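Local coordinates for Sys-1 protein (Caenorhabditis elegans, PDB 3C2G) that acts as a beta-catenin-like transcription coregulator in the Wnt signalling asymmetry pathway of the worm, binding the TCF transcription factor POP-1 directly through its armadillo-repeat domain, at residues A[69-74]-A[128-133]; A[120-125]-A[138-143]; A[444-449]-A[462-467]. All blocks are in the same frame, centred on the assembly; numbering follows the deposited sequence.

Interaction 1: residues A[69-74]-A[128-133]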
# COMPACT_ATOMS: atom_id res chain seq x y z
N LEU A 69 41.95 -11.73 28.61
CA LEU A 69 40.97 -12.55 29.32
C LEU A 69 40.18 -13.43 28.35
O LEU A 69 39.96 -13.04 27.20
CB LEU A 69 40.01 -11.64 30.10
CG LEU A 69 40.57 -10.91 31.32
CD1 LEU A 69 39.77 -9.66 31.66
CD2 LEU A 69 40.66 -11.85 32.52
N PRO A 70 39.74 -14.62 28.82
CA PRO A 70 38.94 -15.50 27.97
C PRO A 70 37.56 -14.92 27.67
O PRO A 70 37.02 -14.13 28.45
CB PRO A 70 38.80 -16.77 28.81
CG PRO A 70 38.91 -16.29 30.23
CD PRO A 70 39.94 -15.20 30.16
N ILE A 71 36.99 -15.33 26.53
CA ILE A 71 35.66 -14.92 26.10
C ILE A 71 34.63 -15.29 27.16
O ILE A 71 33.67 -14.54 27.37
CB ILE A 71 35.32 -15.57 24.73
CG1 ILE A 71 36.23 -15.00 23.64
CG2 ILE A 71 33.87 -15.36 24.36
CD1 ILE A 71 36.58 -15.99 22.53
N SER A 72 34.84 -16.42 27.82
CA SER A 72 33.95 -16.91 28.89
C SER A 72 33.76 -15.84 29.95
O SER A 72 32.66 -15.64 30.46
CB SER A 72 34.53 -18.17 29.56
OG SER A 72 35.58 -18.74 28.79
N TYR A 73 34.86 -15.17 30.28
CA TYR A 73 34.82 -14.13 31.29
C TYR A 73 33.96 -12.96 30.82
O TYR A 73 33.03 -12.55 31.51
CB TYR A 73 36.23 -13.64 31.66
CG TYR A 73 36.16 -12.39 32.50
CD1 TYR A 73 35.87 -12.46 33.86
CD2 TYR A 73 36.32 -11.13 31.91
CE1 TYR A 73 35.76 -11.31 34.63
CE2 TYR A 73 36.21 -9.98 32.67
CZ TYR A 73 35.94 -10.07 34.02
OH TYR A 73 35.82 -8.93 34.77
N TYR A 74 34.27 -12.43 29.64
CA TYR A 74 33.56 -11.27 29.12
C TYR A 74 32.07 -11.53 28.90
O TYR A 74 31.25 -10.65 29.18
CB TYR A 74 34.22 -10.78 27.83
CG TYR A 74 35.50 -10.01 28.01
CD1 TYR A 74 35.52 -8.78 28.68
CD2 TYR A 74 36.70 -10.49 27.48
CE1 TYR A 74 36.71 -8.05 28.83
CE2 TYR A 74 37.89 -9.77 27.62
CZ TYR A 74 37.89 -8.55 28.30
OH TYR A 74 39.07 -7.85 28.43
N GLN A 128 27.07 -14.97 16.88
CA GLN A 128 25.91 -15.88 16.96
C GLN A 128 26.30 -17.35 16.91
O GLN A 128 25.46 -18.22 17.15
CB GLN A 128 24.89 -15.61 15.85
CG GLN A 128 24.25 -14.23 15.89
CD GLN A 128 23.10 -14.14 16.87
OE1 GLN A 128 23.05 -14.84 17.89
NE2 GLN A 128 22.15 -13.26 16.56
N LYS A 129 27.56 -17.63 16.58
CA LYS A 129 28.07 -18.99 16.54
C LYS A 129 29.01 -19.26 17.73
O LYS A 129 29.62 -20.33 17.82
CB LYS A 129 28.80 -19.22 15.21
N ASP A 130 29.12 -18.28 18.62
CA ASP A 130 29.91 -18.44 19.83
C ASP A 130 29.02 -18.88 20.98
O ASP A 130 28.01 -18.23 21.27
CB ASP A 130 30.64 -17.15 20.18
CG ASP A 130 31.62 -17.33 21.32
OD1 ASP A 130 32.82 -17.53 21.04
OD2 ASP A 130 31.19 -17.31 22.50
N PRO A 131 29.41 -19.98 21.66
CA PRO A 131 28.62 -20.61 22.73
C PRO A 131 28.26 -19.66 23.88
O PRO A 131 27.17 -19.77 24.45
CB PRO A 131 29.53 -21.73 23.23
CG PRO A 131 30.47 -22.00 22.11
CD PRO A 131 30.68 -20.68 21.43
N HIS A 132 29.16 -18.74 24.21
CA HIS A 132 28.90 -17.82 25.32
C HIS A 132 28.30 -16.51 24.86
O HIS A 132 27.31 -16.05 25.41
CB HIS A 132 30.17 -17.59 26.14
CG HIS A 132 30.84 -18.86 26.57
ND1 HIS A 132 31.98 -19.34 25.96
CD2 HIS A 132 30.50 -19.76 27.51
CE1 HIS A 132 32.33 -20.48 26.53
NE2 HIS A 132 31.44 -20.75 27.48
N MSE A 133 28.91 -15.93 23.84
CA MSE A 133 28.51 -14.61 23.35
C MSE A 133 27.11 -14.51 22.71
O MSE A 133 26.51 -13.44 22.74
CB MSE A 133 29.58 -14.06 22.42
CG MSE A 133 30.79 -13.54 23.17
SE MSE A 133 30.35 -12.00 24.31
CE MSE A 133 29.89 -10.75 22.88

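Interaction 2: residues A[120-125]-A[138-143]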
# COMPACT_ATOMS: atom_id res chain seq x y z
N CYS A 120 26.62 -2.22 19.39
CA CYS A 120 26.45 -2.72 18.05
C CYS A 120 27.43 -3.87 17.75
O CYS A 120 27.11 -4.78 16.98
CB CYS A 120 26.56 -1.57 17.05
SG CYS A 120 27.51 -1.96 15.59
N ASN A 121 28.59 -3.85 18.38
CA ASN A 121 29.53 -4.95 18.24
C ASN A 121 29.04 -6.28 18.82
O ASN A 121 29.39 -7.34 18.32
CB ASN A 121 30.89 -4.62 18.83
CG ASN A 121 32.00 -5.34 18.12
OD1 ASN A 121 32.38 -6.46 18.50
ND2 ASN A 121 32.50 -4.73 17.05
N LEU A 122 28.23 -6.21 19.87
CA LEU A 122 27.69 -7.40 20.50
C LEU A 122 26.62 -8.14 19.66
O LEU A 122 26.32 -9.30 19.95
CB LEU A 122 27.13 -7.06 21.88
CG LEU A 122 28.15 -6.60 22.93
CD1 LEU A 122 27.56 -5.55 23.86
CD2 LEU A 122 28.66 -7.77 23.71
N ILE A 123 26.05 -7.49 18.65
CA ILE A 123 25.12 -8.17 17.74
C ILE A 123 25.74 -8.53 16.40
O ILE A 123 25.05 -8.87 15.45
CB ILE A 123 23.81 -7.39 17.51
CG1 ILE A 123 24.10 -5.97 17.00
CG2 ILE A 123 22.94 -7.42 18.76
CD1 ILE A 123 22.87 -5.23 16.56
N SER A 124 27.07 -8.45 16.32
CA SER A 124 27.78 -8.98 15.18
C SER A 124 27.40 -10.44 14.95
O SER A 124 27.32 -11.24 15.89
CB SER A 124 29.28 -8.86 15.38
OG SER A 124 29.97 -9.28 14.23
N LEU A 125 27.15 -10.77 13.68
CA LEU A 125 26.67 -12.09 13.27
C LEU A 125 27.58 -13.22 13.73
O LEU A 125 27.10 -14.23 14.23
CB LEU A 125 26.49 -12.13 11.74
CG LEU A 125 26.35 -13.50 11.07
CD1 LEU A 125 24.94 -14.07 11.24
CD2 LEU A 125 26.73 -13.41 9.61
N ASN A 138 21.60 -11.89 22.08
CA ASN A 138 20.15 -12.01 22.19
C ASN A 138 19.58 -10.97 23.12
O ASN A 138 18.48 -10.48 22.93
CB ASN A 138 19.74 -13.42 22.64
CG ASN A 138 18.23 -13.54 22.82
OD1 ASN A 138 17.74 -13.79 23.93
ND2 ASN A 138 17.47 -13.34 21.72
N GLN A 139 20.37 -10.61 24.12
CA GLN A 139 19.98 -9.62 25.09
C GLN A 139 20.02 -8.20 24.52
O GLN A 139 19.15 -7.38 24.83
CB GLN A 139 20.89 -9.73 26.30
CG GLN A 139 20.18 -9.36 27.56
CD GLN A 139 20.69 -10.12 28.74
OE1 GLN A 139 21.91 -10.25 28.94
NE2 GLN A 139 19.76 -10.63 29.55
N VAL A 140 21.01 -7.90 23.69
CA VAL A 140 21.08 -6.61 23.04
C VAL A 140 19.93 -6.40 22.03
O VAL A 140 19.38 -5.30 21.93
CB VAL A 140 22.45 -6.41 22.38
CG1 VAL A 140 22.47 -5.14 21.54
CG2 VAL A 140 23.55 -6.36 23.46
N PHE A 141 19.54 -7.46 21.31
CA PHE A 141 18.35 -7.40 20.45
C PHE A 141 17.09 -7.10 21.25
O PHE A 141 16.24 -6.36 20.77
CB PHE A 141 18.16 -8.68 19.61
CG PHE A 141 19.09 -8.78 18.44
CD1 PHE A 141 19.07 -7.81 17.43
CD2 PHE A 141 19.99 -9.82 18.33
CE1 PHE A 141 19.92 -7.90 16.35
CE2 PHE A 141 20.84 -9.91 17.26
CZ PHE A 141 20.81 -8.94 16.26
N GLN A 142 16.96 -7.66 22.45
CA GLN A 142 15.82 -7.32 23.31
C GLN A 142 15.83 -5.86 23.80
O GLN A 142 14.77 -5.27 24.01
CB GLN A 142 15.76 -8.26 24.51
CG GLN A 142 15.08 -9.58 24.24
CD GLN A 142 15.36 -10.58 25.34
OE1 GLN A 142 14.64 -10.66 26.34
NE2 GLN A 142 16.45 -11.34 25.18
N ILE A 143 17.02 -5.30 23.99
CA ILE A 143 17.17 -3.92 24.45
C ILE A 143 16.73 -2.95 23.35
O ILE A 143 15.99 -2.00 23.62
CB ILE A 143 18.64 -3.65 24.90
CG1 ILE A 143 18.91 -4.30 26.26
CG2 ILE A 143 18.96 -2.16 24.91
CD1 ILE A 143 20.40 -4.58 26.53

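Interaction 3: residues A[444-449]-A[462-467]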
# COMPACT_ATOMS: atom_id res chain seq x y z
N MSE A 444 -26.05 -1.04 -12.03
CA MSE A 444 -26.90 0.14 -11.96
C MSE A 444 -27.32 0.43 -10.53
O MSE A 444 -27.56 1.57 -10.18
CB MSE A 444 -28.07 0.14 -12.98
CG MSE A 444 -29.08 -0.99 -12.88
SE MSE A 444 -30.42 -1.00 -14.37
CE MSE A 444 -29.23 -0.96 -15.91
N SER A 445 -27.36 -0.60 -9.69
CA SER A 445 -27.67 -0.36 -8.29
C SER A 445 -26.53 0.29 -7.48
O SER A 445 -26.80 1.04 -6.56
CB SER A 445 -28.26 -1.61 -7.62
OG SER A 445 -27.25 -2.48 -7.17
N CYS A 446 -25.26 0.03 -7.83
CA CYS A 446 -24.12 0.79 -7.25
C CYS A 446 -24.20 2.27 -7.57
O CYS A 446 -23.65 3.12 -6.85
CB CYS A 446 -22.79 0.31 -7.82
SG CYS A 446 -22.33 -1.37 -7.49
N LEU A 447 -24.86 2.57 -8.68
CA LEU A 447 -24.90 3.89 -9.24
C LEU A 447 -25.87 4.74 -8.45
O LEU A 447 -25.70 5.97 -8.36
CB LEU A 447 -25.36 3.78 -10.69
CG LEU A 447 -24.69 4.55 -11.81
CD1 LEU A 447 -23.17 4.66 -11.64
CD2 LEU A 447 -25.05 3.87 -13.11
N SER A 448 -26.88 4.09 -7.87
CA SER A 448 -27.99 4.81 -7.25
C SER A 448 -28.32 4.45 -5.78
O SER A 448 -29.23 5.04 -5.22
CB SER A 448 -29.25 4.64 -8.10
OG SER A 448 -29.81 3.35 -7.90
N CYS A 449 -27.62 3.50 -5.18
CA CYS A 449 -27.92 3.13 -3.77
C CYS A 449 -27.74 4.32 -2.81
O CYS A 449 -26.91 5.20 -3.04
CB CYS A 449 -27.14 1.88 -3.31
SG CYS A 449 -25.34 1.87 -3.64
N SER A 462 -17.99 6.96 -11.05
CA SER A 462 -17.35 7.53 -12.20
C SER A 462 -16.86 6.43 -13.14
O SER A 462 -17.02 6.54 -14.36
CB SER A 462 -16.19 8.41 -11.75
OG SER A 462 -15.62 9.10 -12.84
N THR A 463 -16.28 5.37 -12.57
CA THR A 463 -15.70 4.26 -13.34
C THR A 463 -16.79 3.43 -14.02
O THR A 463 -16.61 2.92 -15.12
CB THR A 463 -14.84 3.34 -12.43
OG1 THR A 463 -13.81 4.13 -11.82
CG2 THR A 463 -14.18 2.21 -13.21
N ILE A 464 -17.93 3.29 -13.35
CA ILE A 464 -19.06 2.56 -13.92
C ILE A 464 -19.59 3.26 -15.18
O ILE A 464 -19.88 2.60 -16.18
CB ILE A 464 -20.18 2.39 -12.90
CG1 ILE A 464 -19.77 1.40 -11.82
CG2 ILE A 464 -21.46 1.93 -13.60
CD1 ILE A 464 -20.71 1.36 -10.63
N LEU A 465 -19.70 4.59 -15.13
CA LEU A 465 -20.19 5.34 -16.27
C LEU A 465 -19.28 5.07 -17.45
O LEU A 465 -19.75 4.87 -18.58
CB LEU A 465 -20.28 6.84 -15.98
CG LEU A 465 -21.25 7.27 -14.89
CD1 LEU A 465 -21.17 8.78 -14.67
CD2 LEU A 465 -22.69 6.83 -15.21
N ARG A 466 -17.98 5.06 -17.17
CA ARG A 466 -16.98 4.82 -18.20
C ARG A 466 -17.15 3.43 -18.81
O ARG A 466 -17.09 3.27 -20.03
CB ARG A 466 -15.58 5.00 -17.61
CG ARG A 466 -14.67 5.82 -18.49
CD ARG A 466 -13.88 4.98 -19.43
NE ARG A 466 -13.55 5.70 -20.65
CZ ARG A 466 -12.30 5.95 -21.05
NH1 ARG A 466 -11.28 5.54 -20.30
NH2 ARG A 466 -12.09 6.60 -22.18
N SER A 467 -17.37 2.43 -17.97
CA SER A 467 -17.61 1.07 -18.45
C SER A 467 -18.77 1.00 -19.45
O SER A 467 -18.64 0.34 -20.48
CB SER A 467 -17.84 0.12 -17.27
OG SER A 467 -16.60 -0.21 -16.67

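Interaction 1: residues A[69-74]-A[128-133]
I71, in the first turn of helix 71-90, points its branch methyl CG2 at the loop ahead of helix 134-150 and meets two groups there. CG2 lies anti to the backbone N (chi1 -67° to CG1), which turns it outward between the carboxylate of D130 and the bent chain of selenomethionine M133. I71 and D130 approach from opposite directions, with CG2 3.8 Å from D130 OD2; I71 and M133 cross at about a right angle, CG2 touching M133 CG at 3.8 Å. Next to this, S72 sets its backbone over one face of the H132 imidazole, CA lying 4.3 Å above the ring plane and toward its rim, a light contact rather than a stack.

D130 is held by its own loop. OD2 takes the backbone N of H132 at 3.0 Å, an Asx turn, and the N of M133 at 3.0 Å in a nearly straight bond (178°). Both donors come on the anti side of the carboxylate, from opposite faces of its plane. M133 also reaches A75 and W78 further along helix 71-90.

The contact joins the start of one helix of the superhelical armadillo array to the lead-in of another. It rests on van der Waals touches, one of them purely apolar, with no polar bond across it: the carboxylate spends OD2 on shaping the loop, and toward I71 it offers van der Waals contact alone.

Interaction 2: residues A[120-125]-A[138-143]
The CH-pi contact between I123 and F141 is a directed one. The methyl CG2 of I123 stands over the middle of the F141 ring, 3.6 Å from its centroid and 13° off the ring normal, so the approach is squarely to the face. I123 CB lies 3.6 Å from F141 CZ, and I123 CD1 comes to 4.0 Å from F141 CE1. The torsions explain the fit: CG1 of I123 sits between the backbone N and the carbonyl carbon (chi1 55°), which puts CG2 anti to the carbonyl carbon and over the ring.

Apolar packing fills the rest. The same CG2 touches V140 CG1 at 3.6 Å and is therefore shared by valine and phenylalanine, while the other valine branch, CG2, faces L122 CB at 4.0 Å, the two side chains crossing at about a right angle. All four residues are buried. They join the end of helix 115-122 and the turn after it to helix 134-150, two successive helices of the armadillo domain, an all-helical superhelix whose core is made of such interhelical contacts. L122 also packs on W78 of helix 71-90, and F141 on A189 and I190 of helix 189-198. With F141 cut back to an alanine, I123 CG2 is likely to lose its aromatic face and a gap to open toward helix 189-198.

Hydrogen bonds stay within each segment or lead outside the pair. Q142 NE2 donates to the carbonyl O of N138 at 3.2 Å, an oxygen that Q142 N shares. Beyond the pair, I123 O accepts from Y176 OH.

Interaction 3: residues A[444-449]-A[462-467]
C446 and L447 carry this contact from helix 437-448, meeting I464 and L465 of helix 457-472. M444 and S445, the residues before them, look elsewhere: the CB of selenomethionine M444 is directed away from helix 457-472, and its side chain packs on L494 and H497 of helix 494-507, while S445 OG bonds to K442 O within its own helix.

C446 is the first to touch. Its CB points toward the partner helix and meets the end of I464, CD1, at 3.7 Å, so the closest approach falls on the beta carbon rather than on SG. I464 is extended beyond its first bond (chi2 169°), which carries CD1 out to the cysteine.

L447 follows and is the most extensively covered residue of 444-449. Its CB does not aim straight across, but the branched end swings in: CD1 packs on I464 CG2 at 3.8 Å and on CB at 4.0 Å, and CD2 comes within 4.1 Å of that same CG2. The two side chains slide past each other in opposite directions. I464 thus splits its work, with CD1 on C446 and CG2 lying by the leucine fork. CD1 of L447 also makes a looser contact, 4.2 Å, with L465 CD2.

The short segments, from successive helices of the armadillo domain, run roughly antiparallel, at 143° with axes 10.0 Å apart. Past L447, S448 OG bonds to H497 ND1, and R461, just before the second segment, binds C446 O and C449 O through its guanidinium. Around the pair, I464 also packs on L402 of helix 388-409, and L465 on L528 of helix 515-535 and I498 of helix 494-507, which places the pair inside a bundle of helices.

How the interactions relate
Interactions 1 and 2 are neighbours near the N-terminal end of the chain, with centres about 13 Å apart and segments that interleave along the sequence. They meet at two places: M133 of interaction 1 packs its methyl end against L122, and Q128 packs on F141, so the loop 128-133 adjoins the buried core of 120-125 with 138-143. W78 of helix 71-90 is touched by both M133 and L122. Interaction 3 lies on the opposite side of the chain's centre, its nearest atoms about 49 Å from interaction 1 and about 46 Å from interaction 2. Interactions 2 and 3 both join successive helices and are buried, whereas interaction 1 lies at the surface.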